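Local coordinates for putative cytoplasmic protein (Salmonella typhimurium LT2, PDB 2Q02) that is of unknown function but binds a zinc ion in a xylose isomerase-like TIM barrel and may act as an isomerase, at residues V167-F172 / S191-V196; V196-V201 / G240-E245; S20-F25 / R57-K62; N34-R39 / L65-I70; P106-T111 / R144-R149. One frame throughout, in Å; residues are numbered along the deposited sequence.

Contact 1 (V167-F172 / S191-V196); sequences VLLDTF and SAIGLV. With ZN (zinc ion), chain E.
The carbonyl oxygen of Val-167 is approached twice by the neighbouring strand: Gly-194 N donates a 2.7 Å hydrogen bond to Val-167 O, and the CA of Ile-193 adds a C-H contact at 3.3 Å from the same oxygen. Gly-194 is the extra residue of a beta bulge, since Val-167 pairs with Ile-193 but Leu-168 already with Leu-195. Beyond the bulge the parallel pairing resumes, with Leu-169 N bonded to Leu-195 O at 2.9 Å. Leu-168 and Leu-195 point the same way into the barrel and lie side by side, Leu-168 CG being 4.1 Å from Leu-195 CB. On the outer face the branches of Leu-169 and Ile-193 meet methyl to methyl, CD1 to CD1 at 3.8 Å, under Leu-233 of helix 226-235. Val-196 CG1, anti to its own N (chi1 177°), rests 3.4 Å from Leu-169 O. At the end of strand 166-170, Asp-170 OD2 binds the zinc ion at 2.0 Å and also accepts from Arg-215, while its OD1 caps the following helix through a weak bond from Phe-172 N. A metal ligand at the C-terminal end of a parallel strand is as in other metal-binding TIM barrels, here of the xylose isomerase-like type.

Contact 2 (V196-V201 / G240-E245); sequences VHLSGV and GIYAFE. With ZN (zinc ion), chain E.
Strands 196-198 and 242-244 run parallel at an angle of 36°, in register from Val-196 opposite Tyr-242 to Leu-198 opposite Phe-244, and a ladder of four backbone hydrogen bonds joins them. They are the last two strands of the TIM barrel, and the ladder ends with Glu-245 N donating to Leu-198 O at 2.7 Å. Outside the barrel, Leu-198 CD1 touches two aromatic residues of the adjacent strand, 3.8 Å from Tyr-242 CB and 3.9 Å from Phe-244 CE1, while the CB of Val-196 comes within 3.8 Å of Tyr-242 CD1. Helices 226-235 and 256-271 close over this apolar layer, and the Tyr-242 hydroxyl reaches Glu-234. Inside, Ala-243 CB sits 3.9 Å from His-197 CD2, a small neighbour to the imidazole. The ring is fixed at both nitrogens: ND1 holds the zinc ion and NE2 bonds to Glu-37. Glu-245 CB lies over one face of the His-197 ring, toward its rim; from there CG anti to N (chi1 -174°) and an extended chain carry OE1 to the zinc ion, with the carboxylate 64° from the ring plane. Glu-245 OE2 forms a salt bridge with Arg-39. Asp-170 and Glu-139 complete the protein ligands of the metal. Shared coordination brings His-197 ND1 and Glu-245 OE1 to 2.7 Å without a hydrogen bond, each 2.1 Å from the zinc ion.

Contact 3 (S20-F25 / R57-K62); sequences SIEAFF and RNLAEK
Two neighbouring helices of the outer layer of the TIM barrel, 21-30 and 53-62, meet here, their short segments nearly parallel at 18° with axes 10.0 Å apart. Leu-59 lies against Ile-21, Glu-22 and Phe-25 of the opposing helix. Its CD2 lies against the carboxylate end of Glu-22, 3.7 Å from CD, and its CD1 approaches Ile-21 CG2 at 4.2 Å, both pairs crossing at about a right angle. The CB of Leu-59 is 3.8 Å from Phe-25 CD2. Phe-25 presents the edge of its ring, not a face, to the backbone of helix 53-62: Leu-59 C lies in the ring plane, and Phe-25 CE2 comes within 3.5 Å of Ala-60 N and 3.8 Å of Ala-60 CB. Ile-21 CG2 of its own helix rests over one face of that ring, near the rim. Toward solvent the apolar contact gives way to charge. Glu-22, extended with CG anti to its N (chi1 179°), carries OE2 to 3.8 Å from Lys-62 NZ, a long salt bridge; the firmer partner of OE2 is the hydroxyl of Tyr-63. Ser-20, the N-cap residue of helix 21-30, accepts the N-H of Ala-23 at OG, 3.2 Å away. No hydrogen bond crosses between the segments; side-chain interdigitation between parallel, adjacent helices on the outside of the strands is the usual arrangement of an eight-fold beta-alpha barrel.

Contact 4 (N34-R39 / L65-I70); sequences NKVELR and LEIVTI
The carboxylate of Glu-37 takes a 2.5 Å hydrogen bond from Thr-69 OG1 on the anti lone pair of OE2. The two side chains stand side by side on the inner face of the barrel. OE2 also accepts from Asn-71 and from His-197 NE2, so three donors fix the group, and Glu-37 thereby orients a zinc ligand from the second shell. The accumulated donors would probably stabilise its negative charge. At the start of the strand the Asn-34 amide receives Lys-35 NZ from above its plane at OD1, 2.8 Å away, while the Glu-66 carboxylate runs beside the lysine, its OE1 3.9 Å from Lys-35 CE and its charge too far off for a salt bridge. NZ also donates to Thr-7 O. Val-68 CG2 crosses the lysine stem, 3.8 Å from Lys-35 CB. On the helix-facing side Val-36 CG2, wedged between its own N and carbonyl carbon, meets Ile-67 CG1 at 3.9 Å, and Leu-38 CD1 meets Ile-67 CD1 at 4.0 Å. Val-68 N bonds to Val-36 O at 2.8 Å in the parallel ladder. The strands are joined through helix 53-62, a beta-alpha-beta unit of the TIM barrel whose inward side chains reach the zinc site.

Contact 5 (P106-T111 / R144-R149); sequences PLNDGT and RVSSLR
Two loops that follow strands 101-104 and 135-138, at the end of the barrel where the zinc ion sits, bind each other here with no regular secondary structure in either. Leu-107 O is the main anchor: Ser-147 N donates to it at 2.9 Å, nearly straight on. Ser-147 OG also points to Leu-107 O, but its position is less certain. Gly-110 N reaches Val-145 O at 2.9 Å, in the carbonyl plane and on a lone pair. A water lies 2.8 Å from Val-145 O and 2.6 Å from Thr-111 O, close to both loops, though it cannot donate to every acceptor around it. Val-145 CB is pressed against Gly-110, 3.6 Å from its CA, while the CG2 branch turns to the amide of Asn-108, 3.4 Å from OD1. With CG anti to its N (chi1 -177°), Asn-108 brings OD1 beside Ser-146 without a usable hydrogen-bond angle. Pro-106 CB packs on Leu-148 CB at 3.7 Å, the two side chains at about a right angle. Each loop is stiffened from within: Asp-109 OD1 takes the N-H of Thr-111 in an Asx turn, and Ser-146 OG takes that of Leu-148 in an ST turn while bonding to Leu-141 O. With the Pro-106 side chain about 10 Å from the zinc ion, this pairs consecutive beta-alpha loops at the C-terminal, zinc-binding end of a TIM barrel.

Overall arrangement
Contacts 1, 2 and 4 are pairs of parallel strands in one closed sheet and form the buried core; 1 and 2 share strand 193-198 and the zinc ion, and 4 answers from across the barrel through Glu-37 to His-197 and Arg-39 to Glu-245. Their inner faces mix the zinc ligands and charged groups with aliphatic side chains; their outer faces are aliphatic or aromatic. Contact 3 lies outside contact 4, with Phe-24 and Phe-25 of helix 21-30 against Val-36, Leu-38 and Leu-65; its chemistry is apolar, fringed by a long salt bridge. Contact 5, about 35 Å from contact 3 between centres and across the chain's centre, is instead a partly exposed loop pair held mainly by backbone bonds.

Contact 1 (V167-F172 / S191-V196)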
# COMPACT_ATOMS: atom_id res chain seq x y z
N VAL A 167 6.16 -7.34 4.78
CA VAL A 167 6.43 -6.58 3.59
C VAL A 167 5.13 -6.28 2.85
O VAL A 167 4.22 -7.13 2.78
CB VAL A 167 7.44 -7.34 2.65
CG1 VAL A 167 7.34 -6.87 1.21
CG2 VAL A 167 8.86 -7.18 3.18
N LEU A 168 5.05 -5.06 2.32
CA LEU A 168 3.96 -4.63 1.47
C LEU A 168 4.44 -4.73 0.00
O LEU A 168 5.32 -3.97 -0.45
CB LEU A 168 3.58 -3.20 1.83
CG LEU A 168 2.22 -2.74 1.32
CD1 LEU A 168 1.94 -1.31 1.84
CD2 LEU A 168 2.10 -2.85 -0.22
N LEU A 169 3.88 -5.69 -0.72
CA LEU A 169 4.27 -5.92 -2.09
C LEU A 169 3.40 -5.04 -3.00
O LEU A 169 2.19 -5.22 -3.10
CB LEU A 169 4.14 -7.41 -2.42
CG LEU A 169 4.91 -7.97 -3.62
CD1 LEU A 169 4.61 -9.46 -3.70
CD2 LEU A 169 4.56 -7.29 -4.95
N ASP A 170 4.03 -4.11 -3.68
CA ASP A 170 3.34 -3.23 -4.60
C ASP A 170 3.75 -3.61 -6.05
O ASP A 170 4.93 -3.57 -6.41
CB ASP A 170 3.74 -1.82 -4.24
CG ASP A 170 2.98 -0.80 -4.98
OD1 ASP A 170 2.96 -0.90 -6.22
OD2 ASP A 170 2.43 0.10 -4.32
N THR A 171 2.77 -4.00 -6.88
CA THR A 171 3.09 -4.55 -8.22
C THR A 171 3.86 -3.56 -9.11
O THR A 171 4.67 -3.98 -9.93
CB THR A 171 1.85 -4.98 -8.99
OG1 THR A 171 0.96 -3.86 -9.09
CG2 THR A 171 1.16 -6.16 -8.30
N PHE A 172 3.62 -2.27 -8.94
CA PHE A 172 4.37 -1.24 -9.64
C PHE A 172 5.84 -1.25 -9.21
O PHE A 172 6.76 -1.16 -10.05
CB PHE A 172 3.77 0.13 -9.37
CG PHE A 172 4.61 1.29 -9.86
CD1 PHE A 172 5.56 1.87 -9.03
CD2 PHE A 172 4.41 1.83 -11.13
CE1 PHE A 172 6.31 2.98 -9.48
CE2 PHE A 172 5.15 2.93 -11.58
CZ PHE A 172 6.09 3.51 -10.76
N SER A 191 4.16 -15.90 3.21
CA SER A 191 3.54 -15.73 4.50
C SER A 191 3.93 -14.41 5.18
O SER A 191 3.21 -13.93 6.05
CB SER A 191 3.90 -16.91 5.41
OG SER A 191 5.18 -16.73 6.00
N ALA A 192 5.07 -13.84 4.78
CA ALA A 192 5.60 -12.58 5.36
C ALA A 192 5.33 -11.37 4.47
O ALA A 192 5.99 -10.31 4.62
CB ALA A 192 7.09 -12.70 5.60
N ILE A 193 4.40 -11.55 3.54
CA ILE A 193 3.87 -10.46 2.72
C ILE A 193 2.54 -10.09 3.39
O ILE A 193 1.61 -10.90 3.40
CB ILE A 193 3.62 -10.92 1.26
CG1 ILE A 193 4.94 -11.10 0.52
CG2 ILE A 193 2.75 -9.91 0.48
CD1 ILE A 193 4.78 -11.84 -0.80
N GLY A 194 2.45 -8.87 3.91
CA GLY A 194 1.27 -8.49 4.70
C GLY A 194 0.14 -7.84 3.91
O GLY A 194 -1.00 -7.79 4.37
N LEU A 195 0.48 -7.31 2.74
CA LEU A 195 -0.50 -6.67 1.88
C LEU A 195 0.05 -6.56 0.48
O LEU A 195 1.27 -6.57 0.29
CB LEU A 195 -0.80 -5.30 2.42
CG LEU A 195 -1.79 -4.41 1.70
CD1 LEU A 195 -3.13 -5.02 1.74
CD2 LEU A 195 -1.81 -3.02 2.36
N VAL A 196 -0.84 -6.47 -0.50
CA VAL A 196 -0.44 -6.24 -1.89
C VAL A 196 -1.17 -5.02 -2.44
O VAL A 196 -2.37 -4.87 -2.22
CB VAL A 196 -0.69 -7.48 -2.80
CG1 VAL A 196 -0.33 -7.18 -4.22
CG2 VAL A 196 0.10 -8.70 -2.28
ZN ZN E . 1.94 1.00 -2.66

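Contact 2 (V196-V201 / G240-E245)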
# COMPACT_ATOMS: atom_id res chain seq x y z
N VAL A 196 -0.84 -6.47 -0.50
CA VAL A 196 -0.44 -6.24 -1.89
C VAL A 196 -1.17 -5.02 -2.44
O VAL A 196 -2.37 -4.87 -2.22
CB VAL A 196 -0.69 -7.48 -2.80
CG1 VAL A 196 -0.33 -7.18 -4.22
CG2 VAL A 196 0.10 -8.70 -2.28
N HIS A 197 -0.41 -4.15 -3.12
CA HIS A 197 -0.92 -2.95 -3.76
C HIS A 197 -0.91 -3.17 -5.28
O HIS A 197 0.15 -3.48 -5.86
CB HIS A 197 -0.06 -1.72 -3.43
CG HIS A 197 -0.40 -1.05 -2.13
ND1 HIS A 197 0.31 0.03 -1.66
CD2 HIS A 197 -1.34 -1.32 -1.20
CE1 HIS A 197 -0.20 0.41 -0.50
NE2 HIS A 197 -1.20 -0.39 -0.19
N LEU A 198 -2.08 -3.00 -5.89
CA LEU A 198 -2.28 -3.23 -7.31
C LEU A 198 -2.60 -1.88 -7.96
O LEU A 198 -3.24 -0.99 -7.36
CB LEU A 198 -3.43 -4.21 -7.57
CG LEU A 198 -3.44 -5.62 -6.95
CD1 LEU A 198 -4.78 -6.34 -7.24
CD2 LEU A 198 -2.27 -6.42 -7.46
N SER A 199 -2.09 -1.75 -9.18
CA SER A 199 -2.39 -0.63 -10.06
C SER A 199 -1.81 -1.02 -11.39
O SER A 199 -0.90 -1.87 -11.46
CB SER A 199 -1.80 0.69 -9.56
OG SER A 199 -0.48 0.88 -9.98
N GLY A 200 -2.35 -0.44 -12.45
CA GLY A 200 -1.89 -0.72 -13.80
C GLY A 200 -1.23 0.51 -14.38
O GLY A 200 -1.48 1.62 -13.93
N VAL A 201 -0.37 0.28 -15.36
CA VAL A 201 0.24 1.34 -16.18
C VAL A 201 0.10 0.92 -17.64
O VAL A 201 0.47 -0.19 -17.98
CB VAL A 201 1.73 1.47 -15.85
CG1 VAL A 201 2.50 2.19 -16.95
CG2 VAL A 201 1.89 2.16 -14.51
N GLY A 240 -3.89 -13.22 1.38
CA GLY A 240 -3.99 -11.90 2.00
C GLY A 240 -4.76 -10.91 1.16
O GLY A 240 -5.43 -11.29 0.22
N ILE A 241 -4.65 -9.64 1.48
CA ILE A 241 -5.49 -8.61 0.89
C ILE A 241 -4.85 -8.00 -0.38
O ILE A 241 -3.63 -7.76 -0.43
CB ILE A 241 -5.79 -7.49 1.93
CG1 ILE A 241 -6.58 -8.07 3.12
CG2 ILE A 241 -6.53 -6.32 1.28
CD1 ILE A 241 -6.70 -7.14 4.33
N TYR A 242 -5.68 -7.79 -1.39
CA TYR A 242 -5.32 -7.02 -2.56
C TYR A 242 -6.03 -5.68 -2.45
O TYR A 242 -7.27 -5.61 -2.35
CB TYR A 242 -5.76 -7.76 -3.83
CG TYR A 242 -5.01 -9.05 -4.10
CD1 TYR A 242 -3.70 -9.03 -4.57
CD2 TYR A 242 -5.63 -10.31 -3.92
CE1 TYR A 242 -3.01 -10.19 -4.83
CE2 TYR A 242 -4.94 -11.49 -4.19
CZ TYR A 242 -3.62 -11.41 -4.64
OH TYR A 242 -2.90 -12.54 -4.92
N ALA A 243 -5.24 -4.61 -2.48
CA ALA A 243 -5.71 -3.24 -2.35
C ALA A 243 -5.34 -2.50 -3.60
O ALA A 243 -4.19 -2.57 -4.02
CB ALA A 243 -5.07 -2.54 -1.15
N PHE A 244 -6.31 -1.78 -4.18
CA PHE A 244 -6.12 -1.01 -5.40
C PHE A 244 -5.60 0.38 -5.04
O PHE A 244 -6.23 1.08 -4.24
CB PHE A 244 -7.44 -0.93 -6.19
CG PHE A 244 -7.83 -2.24 -6.84
CD1 PHE A 244 -7.14 -2.71 -7.95
CD2 PHE A 244 -8.87 -3.01 -6.32
CE1 PHE A 244 -7.49 -3.93 -8.54
CE2 PHE A 244 -9.25 -4.22 -6.93
CZ PHE A 244 -8.55 -4.69 -8.03
N GLU A 245 -4.44 0.75 -5.61
CA GLU A 245 -3.74 2.00 -5.26
C GLU A 245 -3.22 2.74 -6.52
O GLU A 245 -2.03 2.78 -6.79
CB GLU A 245 -2.59 1.74 -4.25
CG GLU A 245 -1.91 3.03 -3.72
CD GLU A 245 -0.56 2.79 -3.03
OE1 GLU A 245 0.24 1.96 -3.52
OE2 GLU A 245 -0.27 3.44 -2.01
ZN ZN E . 1.94 1.00 -2.66

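Contact 3 (S20-F25 / R57-K62)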
# COMPACT_ATOMS: atom_id res chain seq x y z
N SER A 20 -15.06 13.32 -0.01
CA SER A 20 -14.94 13.36 1.43
C SER A 20 -14.86 11.93 1.96
O SER A 20 -15.20 10.98 1.25
CB SER A 20 -16.13 14.04 2.07
OG SER A 20 -17.21 13.13 2.20
N ILE A 21 -14.46 11.78 3.21
CA ILE A 21 -14.34 10.46 3.80
C ILE A 21 -15.67 9.70 3.81
O ILE A 21 -15.67 8.51 3.54
CB ILE A 21 -13.71 10.51 5.21
CG1 ILE A 21 -12.25 10.98 5.11
CG2 ILE A 21 -13.81 9.14 5.88
CD1 ILE A 21 -11.51 11.08 6.43
N GLU A 22 -16.79 10.37 4.13
CA GLU A 22 -18.10 9.68 4.12
C GLU A 22 -18.55 9.29 2.71
O GLU A 22 -19.11 8.21 2.53
CB GLU A 22 -19.23 10.45 4.82
CG GLU A 22 -20.57 9.68 4.75
CD GLU A 22 -21.61 10.13 5.76
OE1 GLU A 22 -21.51 11.28 6.24
OE2 GLU A 22 -22.55 9.35 6.07
N ALA A 23 -18.33 10.18 1.74
CA ALA A 23 -18.62 9.88 0.34
C ALA A 23 -17.78 8.70 -0.16
O ALA A 23 -18.25 7.85 -0.90
CB ALA A 23 -18.37 11.12 -0.53
N PHE A 24 -16.52 8.66 0.27
CA PHE A 24 -15.61 7.58 -0.12
C PHE A 24 -16.06 6.25 0.50
O PHE A 24 -16.18 5.24 -0.20
CB PHE A 24 -14.17 7.94 0.26
CG PHE A 24 -13.23 6.79 0.18
CD1 PHE A 24 -13.07 6.10 -1.00
CD2 PHE A 24 -12.49 6.39 1.29
CE1 PHE A 24 -12.20 5.03 -1.09
CE2 PHE A 24 -11.60 5.32 1.21
CZ PHE A 24 -11.47 4.63 0.02
N PHE A 25 -16.35 6.27 1.80
CA PHE A 25 -16.80 5.08 2.52
C PHE A 25 -18.13 4.56 1.97
O PHE A 25 -18.32 3.35 1.85
CB PHE A 25 -16.97 5.37 4.03
CG PHE A 25 -15.67 5.42 4.83
CD1 PHE A 25 -14.42 5.54 4.22
CD2 PHE A 25 -15.71 5.38 6.22
CE1 PHE A 25 -13.27 5.59 4.97
CE2 PHE A 25 -14.54 5.43 6.97
CZ PHE A 25 -13.33 5.54 6.34
N ARG A 57 -14.22 6.70 13.02
CA ARG A 57 -14.58 5.37 13.53
C ARG A 57 -16.04 5.05 13.29
O ARG A 57 -16.37 3.97 12.80
CB ARG A 57 -14.35 5.27 15.04
CG ARG A 57 -12.95 4.86 15.50
CD ARG A 57 -13.02 4.37 16.94
NE ARG A 57 -11.72 4.41 17.61
CZ ARG A 57 -10.98 3.36 17.98
NH1 ARG A 57 -11.38 2.10 17.78
NH2 ARG A 57 -9.81 3.57 18.57
N ASN A 58 -16.91 5.99 13.65
CA ASN A 58 -18.36 5.83 13.45
C ASN A 58 -18.76 5.66 12.00
O ASN A 58 -19.66 4.88 11.69
CB ASN A 58 -19.14 7.01 14.05
CG ASN A 58 -19.01 7.08 15.56
OD1 ASN A 58 -18.26 6.32 16.18
ND2 ASN A 58 -19.74 8.01 16.16
N LEU A 59 -18.08 6.39 11.11
CA LEU A 59 -18.29 6.27 9.67
C LEU A 59 -17.90 4.88 9.18
O LEU A 59 -18.68 4.20 8.50
CB LEU A 59 -17.50 7.35 8.91
CG LEU A 59 -18.04 8.79 9.02
CD1 LEU A 59 -17.15 9.76 8.27
CD2 LEU A 59 -19.47 8.90 8.52
N ALA A 60 -16.71 4.44 9.54
CA ALA A 60 -16.24 3.11 9.16
C ALA A 60 -17.21 2.04 9.60
O ALA A 60 -17.52 1.13 8.85
CB ALA A 60 -14.88 2.85 9.74
N GLU A 61 -17.70 2.17 10.83
CA GLU A 61 -18.63 1.21 11.41
C GLU A 61 -20.03 1.30 10.77
O GLU A 61 -20.71 0.28 10.61
CB GLU A 61 -18.69 1.44 12.91
CG GLU A 61 -19.61 0.48 13.66
CD GLU A 61 -19.61 0.72 15.17
OE1 GLU A 61 -18.58 1.24 15.71
OE2 GLU A 61 -20.63 0.39 15.83
N LYS A 62 -20.44 2.51 10.40
CA LYS A 62 -21.72 2.75 9.70
C LYS A 62 -21.79 2.07 8.33
O LYS A 62 -22.85 1.60 7.91
CB LYS A 62 -21.90 4.27 9.55
CG LYS A 62 -23.15 4.75 8.85
CD LYS A 62 -23.16 6.27 8.84
CE LYS A 62 -24.55 6.82 8.60
NZ LYS A 62 -24.94 6.64 7.20

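Contact 4 (N34-R39 / L65-I70)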
# COMPACT_ATOMS: atom_id res chain seq x y z
N ASN A 34 -15.41 -4.33 1.97
CA ASN A 34 -15.41 -4.07 3.41
C ASN A 34 -14.03 -3.65 3.94
O ASN A 34 -13.78 -3.71 5.14
CB ASN A 34 -15.92 -5.30 4.16
CG ASN A 34 -15.03 -6.54 3.95
OD1 ASN A 34 -13.87 -6.46 3.51
ND2 ASN A 34 -15.58 -7.70 4.26
N LYS A 35 -13.16 -3.19 3.05
CA LYS A 35 -11.80 -2.79 3.40
C LYS A 35 -11.39 -1.52 2.68
O LYS A 35 -11.66 -1.37 1.50
CB LYS A 35 -10.81 -3.91 3.06
CG LYS A 35 -10.99 -5.15 3.95
CD LYS A 35 -10.14 -6.36 3.52
CE LYS A 35 -10.23 -7.46 4.55
NZ LYS A 35 -11.63 -7.81 4.64
N VAL A 36 -10.75 -0.62 3.42
CA VAL A 36 -10.12 0.58 2.84
C VAL A 36 -8.77 0.87 3.46
O VAL A 36 -8.41 0.28 4.46
CB VAL A 36 -10.97 1.88 3.06
CG1 VAL A 36 -12.28 1.79 2.32
CG2 VAL A 36 -11.20 2.14 4.56
N GLU A 37 -8.06 1.81 2.86
CA GLU A 37 -6.86 2.39 3.41
C GLU A 37 -7.05 3.90 3.43
O GLU A 37 -7.52 4.48 2.45
CB GLU A 37 -5.65 2.08 2.53
CG GLU A 37 -5.25 0.62 2.44
CD GLU A 37 -3.99 0.42 1.61
OE1 GLU A 37 -4.14 0.26 0.36
OE2 GLU A 37 -2.87 0.47 2.20
N LEU A 38 -6.65 4.53 4.53
CA LEU A 38 -6.58 6.00 4.58
C LEU A 38 -5.15 6.47 4.33
O LEU A 38 -4.23 5.65 4.20
CB LEU A 38 -7.14 6.52 5.92
CG LEU A 38 -8.65 6.36 6.16
CD1 LEU A 38 -9.04 6.92 7.50
CD2 LEU A 38 -9.49 7.00 5.07
N ARG A 39 -4.96 7.78 4.23
CA ARG A 39 -3.67 8.34 3.82
C ARG A 39 -3.41 9.78 4.32
O ARG A 39 -4.33 10.62 4.41
CB ARG A 39 -3.57 8.37 2.28
CG ARG A 39 -4.07 7.14 1.51
CD ARG A 39 -3.86 7.38 0.02
NE ARG A 39 -2.46 7.72 -0.22
CZ ARG A 39 -1.50 6.85 -0.51
NH1 ARG A 39 -1.76 5.56 -0.68
NH2 ARG A 39 -0.27 7.27 -0.66
N LEU A 65 -16.91 -1.10 7.30
CA LEU A 65 -15.57 -1.11 6.72
C LEU A 65 -14.51 -1.28 7.78
O LEU A 65 -14.61 -0.72 8.87
CB LEU A 65 -15.27 0.19 5.98
CG LEU A 65 -16.31 0.60 4.94
CD1 LEU A 65 -15.89 1.90 4.28
CD2 LEU A 65 -16.53 -0.50 3.90
N GLU A 66 -13.49 -2.07 7.44
CA GLU A 66 -12.24 -2.12 8.19
C GLU A 66 -11.24 -1.18 7.53
O GLU A 66 -10.99 -1.27 6.34
CB GLU A 66 -11.66 -3.54 8.20
CG GLU A 66 -10.14 -3.60 8.46
CD GLU A 66 -9.61 -5.00 8.82
OE1 GLU A 66 -9.92 -5.99 8.11
OE2 GLU A 66 -8.84 -5.09 9.82
N ILE A 67 -10.65 -0.28 8.31
CA ILE A 67 -9.55 0.53 7.82
C ILE A 67 -8.29 -0.31 8.00
O ILE A 67 -7.83 -0.51 9.12
CB ILE A 67 -9.43 1.86 8.58
CG1 ILE A 67 -10.70 2.69 8.37
CG2 ILE A 67 -8.16 2.62 8.14
CD1 ILE A 67 -10.83 3.88 9.28
N VAL A 68 -7.73 -0.81 6.91
CA VAL A 68 -6.66 -1.80 6.99
C VAL A 68 -5.32 -1.14 7.23
O VAL A 68 -4.55 -1.60 8.08
CB VAL A 68 -6.55 -2.67 5.70
CG1 VAL A 68 -5.40 -3.65 5.82
CG2 VAL A 68 -7.89 -3.42 5.41
N THR A 69 -5.01 -0.07 6.50
CA THR A 69 -3.77 0.66 6.79
C THR A 69 -3.93 2.15 6.71
O THR A 69 -4.93 2.66 6.20
CB THR A 69 -2.57 0.31 5.83
OG1 THR A 69 -2.66 1.09 4.63
CG2 THR A 69 -2.56 -1.17 5.45
N ILE A 70 -2.90 2.82 7.21
CA ILE A 70 -2.62 4.20 6.88
C ILE A 70 -1.32 4.28 6.08
O ILE A 70 -0.35 3.61 6.40
CB ILE A 70 -2.58 5.06 8.15
CG1 ILE A 70 -4.01 5.14 8.71
CG2 ILE A 70 -2.01 6.44 7.85
CD1 ILE A 70 -4.11 5.82 10.03

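Contact 5 (P106-T111 / R144-R149)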
# COMPACT_ATOMS: atom_id res chain seq x y z
N PRO A 106 10.86 3.59 2.43
CA PRO A 106 12.29 3.85 2.58
C PRO A 106 12.69 5.15 1.93
O PRO A 106 12.00 5.64 1.05
CB PRO A 106 12.95 2.70 1.80
CG PRO A 106 11.97 2.43 0.67
CD PRO A 106 10.59 2.65 1.32
N LEU A 107 13.83 5.69 2.36
CA LEU A 107 14.41 6.87 1.72
C LEU A 107 14.56 6.63 0.22
O LEU A 107 14.91 5.54 -0.22
CB LEU A 107 15.78 7.24 2.34
CG LEU A 107 16.45 8.51 1.80
CD1 LEU A 107 15.75 9.78 2.31
CD2 LEU A 107 17.93 8.56 2.15
N ASN A 108 14.27 7.66 -0.57
CA ASN A 108 14.20 7.52 -2.02
C ASN A 108 14.73 8.79 -2.67
O ASN A 108 14.04 9.46 -3.41
CB ASN A 108 12.77 7.14 -2.47
CG ASN A 108 12.63 6.90 -3.97
OD1 ASN A 108 13.32 6.10 -4.57
ND2 ASN A 108 11.68 7.60 -4.59
N ASP A 109 15.96 9.14 -2.33
CA ASP A 109 16.60 10.37 -2.86
C ASP A 109 17.97 10.09 -3.51
O ASP A 109 18.77 11.02 -3.74
CB ASP A 109 16.73 11.46 -1.77
CG ASP A 109 17.81 11.14 -0.72
OD1 ASP A 109 18.51 10.11 -0.85
OD2 ASP A 109 17.94 11.93 0.25
N GLY A 110 18.26 8.82 -3.79
CA GLY A 110 19.51 8.46 -4.46
C GLY A 110 20.69 8.25 -3.53
O GLY A 110 21.81 8.01 -3.98
N THR A 111 20.43 8.34 -2.24
CA THR A 111 21.44 8.20 -1.22
C THR A 111 21.37 6.81 -0.61
O THR A 111 20.29 6.25 -0.42
CB THR A 111 21.29 9.28 -0.16
OG1 THR A 111 21.84 10.49 -0.68
CG2 THR A 111 22.02 8.93 1.09
N ARG A 144 15.09 3.44 -9.08
CA ARG A 144 16.55 3.32 -9.01
C ARG A 144 17.19 4.12 -7.88
O ARG A 144 18.26 3.73 -7.39
CB ARG A 144 17.24 3.74 -10.29
CG ARG A 144 17.39 2.63 -11.27
CD ARG A 144 17.63 3.14 -12.68
NE ARG A 144 18.09 2.03 -13.51
CZ ARG A 144 19.28 1.94 -14.12
NH1 ARG A 144 20.18 2.93 -14.07
NH2 ARG A 144 19.55 0.84 -14.83
N VAL A 145 16.56 5.23 -7.50
CA VAL A 145 17.07 6.07 -6.40
C VAL A 145 16.63 5.60 -5.00
O VAL A 145 16.99 6.21 -4.00
CB VAL A 145 16.77 7.54 -6.66
CG1 VAL A 145 17.55 8.00 -7.88
CG2 VAL A 145 15.25 7.77 -6.84
N SER A 146 15.87 4.51 -4.95
CA SER A 146 15.35 3.96 -3.70
C SER A 146 16.44 3.25 -2.92
O SER A 146 17.24 2.52 -3.48
CB SER A 146 14.21 2.99 -3.96
OG SER A 146 13.92 2.22 -2.82
N SER A 147 16.44 3.48 -1.61
CA SER A 147 17.40 2.83 -0.72
C SER A 147 17.03 1.39 -0.38
O SER A 147 17.81 0.69 0.22
CB SER A 147 17.55 3.63 0.59
OG SER A 147 16.38 3.56 1.37
N LEU A 148 15.82 0.97 -0.75
CA LEU A 148 15.33 -0.37 -0.43
C LEU A 148 14.31 -0.79 -1.50
O LEU A 148 13.14 -0.40 -1.46
CB LEU A 148 14.72 -0.39 0.99
CG LEU A 148 14.08 -1.70 1.49
CD1 LEU A 148 15.10 -2.86 1.55
CD2 LEU A 148 13.42 -1.53 2.86
N ARG A 149 14.77 -1.58 -2.47
CA ARG A 149 14.01 -1.92 -3.67
C ARG A 149 13.51 -3.36 -3.73
O ARG A 149 12.51 -3.65 -4.40
CB ARG A 149 14.91 -1.69 -4.87
CG ARG A 149 15.60 -0.35 -4.84
CD ARG A 149 16.54 -0.23 -6.00
NE ARG A 149 15.83 -0.33 -7.27
CZ ARG A 149 16.36 -0.77 -8.40
NH1 ARG A 149 17.61 -1.20 -8.44
NH2 ARG A 149 15.61 -0.80 -9.50
O HOH W 1 17.84 6.60 -1.31